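Acetyltransferase, GNAT family (Colwellia psychrerythraea, PDB 3IWG) probably transfers an acyl group, most likely acetyl, as other members of the GNAT family do. Local coordinates at residues 24-37 against 199-211. Sequence-based numbering, arbitrary orientation.
Sequences FDSSIVPLDGMWHF and LFDQYQTEYADLG
The flat amide of Q204 lies against P30 and L31 and grips the backbone of L31 with both its ends. Q204 OE1 accepts from L31 N at 2.9 Å, the donor tilted 26° from the plane of the Q204 carbonyl. Q204 NE2 gives L31 O a nearly straight bond at 3.0 Å, in the plane of the L31 carbonyl and on a lone pair. With the chain extended beyond CG (chi2 -173°), the amide reaches the loop between helices 17-26 and 33-39. Next to it P30 sets CG over the centre of the Y207 ring, a CH-pi contact 3.5 Å from the centroid. F24 lies over one face of Y203 in an offset stack, centroids 4.8 Å apart, and CE1 of F37 meets the edge of the same tyrosine. F37 also meets F200 obliquely, planes at 72°, and Q204 NE2 lies over a face of F200. Trimming Q204 to an alanine would probably leave L31 N and L31 O without these partners and open a gap beside P30 and F200. D32 OD2 caps helix 33-39, while OD1 bonds S245 OG and takes a water that also donates to D209 OD1. That water probably eases the repulsion between the two carboxylates where these GNAT-family regions join.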
ATOM      1  N   PHE A  24      13.380   5.277 -20.828  1.00 28.66           N
ATOM      2  CA  PHE A  24      14.094   5.733 -19.643  1.00 29.35           C
ATOM      3  C   PHE A  24      15.587   5.986 -19.883  1.00 28.99           C
ATOM      4  O   PHE A  24      16.121   6.998 -19.401  1.00 28.84           O
ATOM      5  CB  PHE A  24      13.867   4.770 -18.478  1.00 28.58           C
ATOM      6  CG  PHE A  24      12.420   4.808 -17.948  1.00 32.02           C
ATOM      7  CD1 PHE A  24      11.891   5.972 -17.400  1.00 33.02           C
ATOM      8  CD2 PHE A  24      11.595   3.701 -18.017  1.00 32.15           C
ATOM      9  CE1 PHE A  24      10.568   6.017 -16.933  1.00 32.79           C
ATOM     10  CE2 PHE A  24      10.285   3.749 -17.572  1.00 30.39           C
ATOM     11  CZ  PHE A  24       9.773   4.917 -17.033  1.00 32.01           C
ATOM     12  N   ASP A  25      16.240   5.087 -20.617  1.00 28.17           N
ATOM     13  CA  ASP A  25      17.628   5.309 -21.017  1.00 28.67           C
ATOM     14  C   ASP A  25      17.839   6.661 -21.739  1.00 27.50           C
ATOM     15  O   ASP A  25      18.842   7.329 -21.496  1.00 25.84           O
ATOM     16  CB  ASP A  25      18.137   4.179 -21.930  1.00 29.57           C
ATOM     17  CG  ASP A  25      18.468   2.913 -21.163  1.00 32.91           C
ATOM     18  OD1 ASP A  25      18.443   2.980 -19.914  1.00 40.66           O
ATOM     19  OD2 ASP A  25      18.749   1.852 -21.792  1.00 39.29           O
ATOM     20  N   SER A  26      16.860   7.065 -22.553  1.00 26.75           N
ATOM     21  CA  SER A  26      16.928   8.291 -23.303  1.00 26.97           C
ATOM     22  C   SER A  26      16.833   9.525 -22.396  1.00 27.02           C
ATOM     23  O   SER A  26      17.219  10.564 -22.839  1.00 24.94           O
ATOM     24  CB  SER A  26      15.794   8.350 -24.357  1.00 27.74           C
ATOM     25  OG  SER A  26      14.500   8.695 -23.754  1.00 29.70           O
ATOM     26  N   SER A  27      16.272   9.430 -21.175  1.00 26.80           N
ATOM     27  CA  SER A  27      16.100  10.638 -20.302  1.00 26.72           C
ATOM     28  C   SER A  27      17.440  11.293 -19.923  1.00 28.13           C
ATOM     29  O   SER A  27      18.426  10.604 -19.683  1.00 27.75           O
ATOM     30  CB  SER A  27      15.319  10.311 -19.020  1.00 26.52           C
ATOM     31  OG  SER A  27      16.128   9.695 -18.024  1.00 23.73           O
ATOM     32  N   ILE A  28      17.461  12.628 -19.862  1.00 29.51           N
ATOM     33  CA  ILE A  28      18.691  13.380 -19.624  1.00 29.89           C
ATOM     34  C   ILE A  28      19.052  13.218 -18.177  1.00 29.20           C
ATOM     35  O   ILE A  28      20.227  13.098 -17.835  1.00 29.26           O
ATOM     36  CB  ILE A  28      18.553  14.924 -19.944  1.00 30.57           C
ATOM     37  CG1 ILE A  28      18.243  15.162 -21.411  1.00 32.18           C
ATOM     38  CG2 ILE A  28      19.863  15.688 -19.659  1.00 32.04           C
ATOM     39  CD1 ILE A  28      19.092  14.291 -22.363  1.00 30.87           C
ATOM     40  N   VAL A  29      18.040  13.236 -17.314  1.00 29.29           N
ATOM     41  CA  VAL A  29      18.242  12.929 -15.898  1.00 28.69           C
ATOM     42  C   VAL A  29      17.289  11.846 -15.482  1.00 28.71           C
ATOM     43  O   VAL A  29      16.311  11.565 -16.168  1.00 29.55           O
ATOM     44  CB  VAL A  29      18.038  14.170 -14.989  1.00 29.16           C
ATOM     45  CG1 VAL A  29      19.233  15.135 -15.135  1.00 29.20           C
ATOM     46  CG2 VAL A  29      16.659  14.850 -15.235  1.00 28.32           C
ATOM     47  N   PRO A  30      17.526  11.250 -14.320  1.00 28.24           N
ATOM     48  CA  PRO A  30      16.456  10.359 -13.809  1.00 27.20           C
ATOM     49  C   PRO A  30      15.101  11.086 -13.649  1.00 26.90           C
ATOM     50  O   PRO A  30      15.052  12.243 -13.234  1.00 27.06           O
ATOM     51  CB  PRO A  30      17.018   9.886 -12.464  1.00 27.17           C
ATOM     52  CG  PRO A  30      18.064  10.987 -12.093  1.00 27.77           C
ATOM     53  CD  PRO A  30      18.682  11.343 -13.408  1.00 27.63           C
ATOM     54  N   LEU A  31      14.022  10.417 -14.030  1.00 26.08           N
ATOM     55  CA  LEU A  31      12.686  10.970 -13.922  1.00 25.58           C
ATOM     56  C   LEU A  31      12.014  10.720 -12.559  1.00 25.31           C
ATOM     57  O   LEU A  31      12.395   9.836 -11.782  1.00 24.37           O
ATOM     58  CB  LEU A  31      11.796  10.416 -15.024  1.00 25.94           C
ATOM     59  CG  LEU A  31      12.373  10.535 -16.435  1.00 27.15           C
ATOM     60  CD1 LEU A  31      11.449   9.893 -17.430  1.00 24.20           C
ATOM     61  CD2 LEU A  31      12.638  12.034 -16.723  1.00 20.09           C
ATOM     62  N   ASP A  32      10.981  11.502 -12.296  1.00 25.05           N
ATOM     63  CA  ASP A  32      10.310  11.450 -11.022  1.00 25.64           C
ATOM     64  C   ASP A  32       9.629  10.116 -10.730  1.00 25.39           C
ATOM     65  O   ASP A  32       8.691   9.723 -11.411  1.00 25.27           O
ATOM     66  CB  ASP A  32       9.234  12.508 -10.908  1.00 25.34           C
ATOM     67  CG  ASP A  32       8.665  12.540  -9.523  1.00 27.33           C
ATOM     68  OD1 ASP A  32       9.344  13.140  -8.665  1.00 27.37           O
ATOM     69  OD2 ASP A  32       7.610  11.897  -9.276  1.00 30.34           O
ATOM     70  N   GLY A  33      10.057   9.483  -9.656  1.00 25.75           N
ATOM     71  CA  GLY A  33       9.452   8.224  -9.200  1.00 26.73           C
ATOM     72  C   GLY A  33       7.934   8.127  -9.084  1.00 26.52           C
ATOM     73  O   GLY A  33       7.339   7.147  -9.515  1.00 25.45           O
HETATM   74  N   MSE A  34       7.290   9.149  -8.523  1.00 28.29           N
HETATM   75  CA  MSE A  34       5.830   9.056  -8.324  0.60 29.27           C
HETATM   76  C   MSE A  34       5.186   9.167  -9.687  1.00 27.67           C
HETATM   77  O   MSE A  34       4.309   8.384  -9.998  1.00 27.58           O
HETATM   78  CB  MSE A  34       5.265  10.118  -7.357  0.60 30.09           C
HETATM   79  CG  MSE A  34       4.391   9.553  -6.222  0.60 35.13           C
HETATM   80 SE   MSE A  34       3.115   8.021  -6.568  0.60 45.83          SE
HETATM   81  CE  MSE A  34       3.900   6.739  -5.309  0.36 41.61           C
ATOM     82  N   TRP A  35       5.664  10.084 -10.521  1.00 27.10           N
ATOM     83  CA  TRP A  35       5.120  10.199 -11.881  1.00 26.26           C
ATOM     84  C   TRP A  35       5.307   8.935 -12.717  1.00 25.75           C
ATOM     85  O   TRP A  35       4.335   8.418 -13.288  1.00 25.80           O
ATOM     86  CB  TRP A  35       5.704  11.390 -12.598  1.00 25.80           C
ATOM     87  CG  TRP A  35       5.089  12.586 -12.151  1.00 25.32           C
ATOM     88  CD1 TRP A  35       5.461  13.337 -11.105  1.00 26.82           C
ATOM     89  CD2 TRP A  35       3.900  13.154 -12.664  1.00 27.11           C
ATOM     90  NE1 TRP A  35       4.595  14.402 -10.943  1.00 27.66           N
ATOM     91  CE2 TRP A  35       3.621  14.311 -11.889  1.00 27.24           C
ATOM     92  CE3 TRP A  35       3.044  12.815 -13.715  1.00 29.19           C
ATOM     93  CZ2 TRP A  35       2.515  15.131 -12.115  1.00 28.45           C
ATOM     94  CZ3 TRP A  35       1.934  13.638 -13.951  1.00 33.12           C
ATOM     95  CH2 TRP A  35       1.687  14.800 -13.146  1.00 30.12           C
ATOM     96  N   HIS A  36       6.518   8.404 -12.747  1.00 25.71           N
ATOM     97  CA  HIS A  36       6.838   7.362 -13.732  1.00 26.51           C
ATOM     98  C   HIS A  36       6.756   5.954 -13.235  1.00 27.63           C
ATOM     99  O   HIS A  36       6.556   5.071 -14.043  1.00 27.30           O
ATOM    100  CB  HIS A  36       8.172   7.622 -14.406  1.00 26.18           C
ATOM    101  CG  HIS A  36       8.080   8.738 -15.382  1.00 28.23           C
ATOM    102  ND1 HIS A  36       8.347  10.047 -15.035  1.00 30.85           N
ATOM    103  CD2 HIS A  36       7.563   8.778 -16.633  1.00 29.07           C
ATOM    104  CE1 HIS A  36       8.026  10.837 -16.042  1.00 29.28           C
ATOM    105  NE2 HIS A  36       7.558  10.091 -17.027  1.00 28.43           N
ATOM    106  N   PHE A  37       6.859   5.734 -11.920  1.00 28.61           N
ATOM    107  CA  PHE A  37       6.640   4.398 -11.379  1.00 29.92           C
ATOM    108  C   PHE A  37       5.414   4.222 -10.498  1.00 29.51           C
ATOM    109  O   PHE A  37       5.091   3.107 -10.125  1.00 28.92           O
ATOM    110  CB  PHE A  37       7.900   3.943 -10.668  1.00 30.58           C
ATOM    111  CG  PHE A  37       9.086   4.134 -11.504  1.00 33.02           C
ATOM    112  CD1 PHE A  37       9.244   3.358 -12.650  1.00 34.44           C
ATOM    113  CD2 PHE A  37       9.977   5.152 -11.255  1.00 33.97           C
ATOM    114  CE1 PHE A  37      10.306   3.554 -13.499  1.00 35.10           C
ATOM    115  CE2 PHE A  37      11.077   5.352 -12.120  1.00 36.27           C
ATOM    116  CZ  PHE A  37      11.224   4.552 -13.240  1.00 35.91           C
ATOM    117  N   LEU A 199      14.368   3.881  -2.933  1.00 23.80           N
ATOM    118  CA  LEU A 199      15.175   3.326  -3.991  1.00 24.67           C
ATOM    119  C   LEU A 199      14.275   3.054  -5.139  1.00 24.75           C
ATOM    120  O   LEU A 199      13.094   2.900  -4.955  1.00 24.37           O
ATOM    121  CB  LEU A 199      15.817   2.013  -3.559  1.00 24.04           C
ATOM    122  CG  LEU A 199      17.109   2.227  -2.799  1.00 25.27           C
ATOM    123  CD1 LEU A 199      16.935   3.208  -1.661  1.00 24.74           C
ATOM    124  CD2 LEU A 199      17.687   0.839  -2.307  1.00 23.96           C
ATOM    125  N   PHE A 200      14.865   2.983  -6.317  1.00 26.69           N
ATOM    126  CA  PHE A 200      14.198   2.514  -7.519  1.00 28.11           C
ATOM    127  C   PHE A 200      14.520   1.050  -7.785  1.00 29.48           C
ATOM    128  O   PHE A 200      15.683   0.627  -7.741  1.00 29.77           O
ATOM    129  CB  PHE A 200      14.697   3.306  -8.680  1.00 28.54           C
ATOM    130  CG  PHE A 200      14.281   4.735  -8.635  1.00 29.48           C
ATOM    131  CD1 PHE A 200      13.070   5.121  -9.179  1.00 29.62           C
ATOM    132  CD2 PHE A 200      15.103   5.693  -8.063  1.00 28.13           C
ATOM    133  CE1 PHE A 200      12.695   6.452  -9.170  1.00 31.46           C
ATOM    134  CE2 PHE A 200      14.723   7.020  -8.015  1.00 28.66           C
ATOM    135  CZ  PHE A 200      13.523   7.409  -8.582  1.00 29.72           C
ATOM    136  N   ASP A 201      13.503   0.259  -8.088  1.00 30.92           N
ATOM    137  CA  ASP A 201      13.755  -1.151  -8.344  1.00 32.53           C
ATOM    138  C   ASP A 201      14.374  -1.431  -9.739  1.00 33.61           C
ATOM    139  O   ASP A 201      15.041  -2.451  -9.909  1.00 33.71           O
ATOM    140  CB  ASP A 201      12.482  -1.971  -8.078  1.00 32.72           C
ATOM    141  CG  ASP A 201      12.142  -2.053  -6.580  1.00 34.61           C
ATOM    142  OD1 ASP A 201      12.998  -1.725  -5.707  1.00 37.21           O
ATOM    143  OD2 ASP A 201      10.999  -2.416  -6.270  1.00 37.33           O
ATOM    144  N   GLN A 202      14.168  -0.525 -10.699  1.00 34.50           N
ATOM    145  CA  GLN A 202      14.714  -0.664 -12.049  1.00 36.48           C
ATOM    146  C   GLN A 202      15.030   0.696 -12.670  1.00 35.56           C
ATOM    147  O   GLN A 202      14.509   1.718 -12.257  1.00 35.49           O
ATOM    148  CB  GLN A 202      13.702  -1.340 -12.970  1.00 37.52           C
ATOM    149  CG  GLN A 202      12.495  -1.918 -12.236  1.00 43.90           C
ATOM    150  CD  GLN A 202      11.182  -1.769 -13.009  1.00 51.11           C
ATOM    151  OE1 GLN A 202      10.327  -0.932 -12.644  1.00 52.82           O
ATOM    152  NE2 GLN A 202      11.015  -2.575 -14.085  1.00 53.27           N
ATOM    153  N   TYR A 203      15.875   0.677 -13.682  1.00 35.52           N
ATOM    154  CA  TYR A 203      16.183   1.849 -14.519  1.00 35.44           C
ATOM    155  C   TYR A 203      17.003   2.925 -13.854  1.00 34.76           C
ATOM    156  O   TYR A 203      17.894   3.516 -14.506  1.00 35.66           O
ATOM    157  CB  TYR A 203      14.917   2.527 -15.058  1.00 35.33           C
ATOM    158  CG  TYR A 203      13.950   1.579 -15.702  1.00 36.20           C
ATOM    159  CD1 TYR A 203      14.371   0.704 -16.696  1.00 37.92           C
ATOM    160  CD2 TYR A 203      12.616   1.534 -15.308  1.00 35.57           C
ATOM    161  CE1 TYR A 203      13.483  -0.189 -17.289  1.00 38.13           C
ATOM    162  CE2 TYR A 203      11.715   0.649 -15.922  1.00 36.60           C
ATOM    163  CZ  TYR A 203      12.164  -0.201 -16.899  1.00 37.32           C
ATOM    164  OH  TYR A 203      11.308  -1.090 -17.493  1.00 40.82           O
ATOM    165  N   GLN A 204      16.680   3.247 -12.610  1.00 32.65           N
ATOM    166  CA  GLN A 204      17.343   4.359 -11.967  1.00 31.51           C
ATOM    167  C   GLN A 204      17.976   3.951 -10.658  1.00 30.87           C
ATOM    168  O   GLN A 204      18.040   4.759  -9.726  1.00 30.84           O
ATOM    169  CB  GLN A 204      16.346   5.506 -11.795  1.00 31.58           C
ATOM    170  CG  GLN A 204      15.728   5.880 -13.114  1.00 31.25           C
ATOM    171  CD  GLN A 204      14.835   7.105 -13.115  1.00 30.71           C
ATOM    172  OE1 GLN A 204      14.508   7.598 -14.178  1.00 28.23           O
ATOM    173  NE2 GLN A 204      14.425   7.582 -11.942  1.00 32.16           N
ATOM    174  N   THR A 205      18.501   2.725 -10.607  1.00 30.11           N
ATOM    175  CA  THR A 205      18.973   2.127  -9.350  1.00 30.07           C
ATOM    176  C   THR A 205      20.231   2.781  -8.755  1.00 29.62           C
ATOM    177  O   THR A 205      20.757   2.332  -7.761  1.00 29.16           O
ATOM    178  CB  THR A 205      19.272   0.606  -9.523  1.00 30.44           C
ATOM    179  OG1 THR A 205      20.296   0.449 -10.506  1.00 31.37           O
ATOM    180  CG2 THR A 205      18.026  -0.165  -9.949  1.00 30.52           C
ATOM    181  N   GLU A 206      20.736   3.822  -9.381  1.00 29.72           N
ATOM    182  CA  GLU A 206      21.854   4.552  -8.825  1.00 30.64           C
ATOM    183  C   GLU A 206      21.356   5.802  -8.058  1.00 28.95           C
ATOM    184  O   GLU A 206      22.147   6.506  -7.443  1.00 28.94           O
ATOM    185  CB  GLU A 206      22.913   4.863  -9.920  1.00 31.42           C
ATOM    186  CG  GLU A 206      22.379   5.490 -11.274  1.00 37.38           C
ATOM    187  CD  GLU A 206      21.435   4.568 -12.183  1.00 42.29           C
ATOM    188  OE1 GLU A 206      21.900   3.646 -12.916  1.00 47.49           O
ATOM    189  OE2 GLU A 206      20.217   4.797 -12.194  1.00 43.81           O
ATOM    190  N   TYR A 207      20.049   6.026  -8.021  1.00 27.50           N
ATOM    191  CA  TYR A 207      19.498   7.187  -7.341  1.00 26.59           C
ATOM    192  C   TYR A 207      18.544   6.870  -6.184  1.00 26.71           C
ATOM    193  O   TYR A 207      17.951   5.767  -6.089  1.00 26.56           O
ATOM    194  CB  TYR A 207      18.769   8.039  -8.361  1.00 26.80           C
ATOM    195  CG  TYR A 207      19.666   8.506  -9.499  1.00 26.49           C
ATOM    196  CD1 TYR A 207      20.421   9.655  -9.375  1.00 27.33           C
ATOM    197  CD2 TYR A 207      19.751   7.789 -10.707  1.00 29.44           C
ATOM    198  CE1 TYR A 207      21.239  10.120 -10.418  1.00 28.90           C
ATOM    199  CE2 TYR A 207      20.585   8.233 -11.766  1.00 30.50           C
ATOM    200  CZ  TYR A 207      21.333   9.400 -11.612  1.00 30.94           C
ATOM    201  OH  TYR A 207      22.160   9.882 -12.639  1.00 33.16           O
ATOM    202  N   ALA A 208      18.421   7.845  -5.289  1.00 25.58           N
ATOM    203  CA  ALA A 208      17.430   7.817  -4.226  1.00 24.98           C
ATOM    204  C   ALA A 208      16.506   9.033  -4.398  1.00 24.77           C
ATOM    205  O   ALA A 208      16.967  10.155  -4.587  1.00 24.94           O
ATOM    206  CB  ALA A 208      18.089   7.821  -2.880  1.00 23.39           C
ATOM    207  N   ASP A 209      15.208   8.807  -4.315  1.00 24.36           N
ATOM    208  CA  ASP A 209      14.227   9.849  -4.495  1.00 24.70           C
ATOM    209  C   ASP A 209      13.702  10.206  -3.092  1.00 24.73           C
ATOM    210  O   ASP A 209      13.108   9.359  -2.419  1.00 24.79           O
ATOM    211  CB  ASP A 209      13.118   9.286  -5.371  1.00 24.79           C
ATOM    212  CG  ASP A 209      12.095  10.326  -5.850  1.00 28.13           C
ATOM    213  OD1 ASP A 209      12.223  11.563  -5.646  1.00 33.87           O
ATOM    214  OD2 ASP A 209      11.128   9.870  -6.494  1.00 30.91           O
ATOM    215  N   LEU A 210      13.926  11.448  -2.660  1.00 24.19           N
ATOM    216  CA  LEU A 210      13.615  11.868  -1.305  1.00 24.90           C
ATOM    217  C   LEU A 210      12.293  12.628  -1.189  1.00 25.72           C
ATOM    218  O   LEU A 210      11.896  13.344  -2.083  1.00 26.78           O
ATOM    219  CB  LEU A 210      14.740  12.748  -0.763  1.00 24.43           C
ATOM    220  CG  LEU A 210      16.146  12.239  -1.040  1.00 23.38           C
ATOM    221  CD1 LEU A 210      17.219  13.169  -0.439  1.00 17.09           C
ATOM    222  CD2 LEU A 210      16.339  10.777  -0.582  1.00 20.11           C
ATOM    223  N   GLY A 211      11.607  12.444  -0.076  1.00 26.71           N
ATOM    224  CA  GLY A 211      10.430  13.253   0.275  1.00 26.70           C
ATOM    225  C   GLY A 211      10.447  13.535   1.762  1.00 26.82           C
ATOM    226  O   GLY A 211      11.102  12.834   2.525  1.00 26.01           O
TER
HETATM  227  O   HOH W   1      15.778   7.174 -16.851  1.00 38.34           O
HETATM  228  O   HOH W   2      11.895  12.963  -8.093  1.00 31.46           O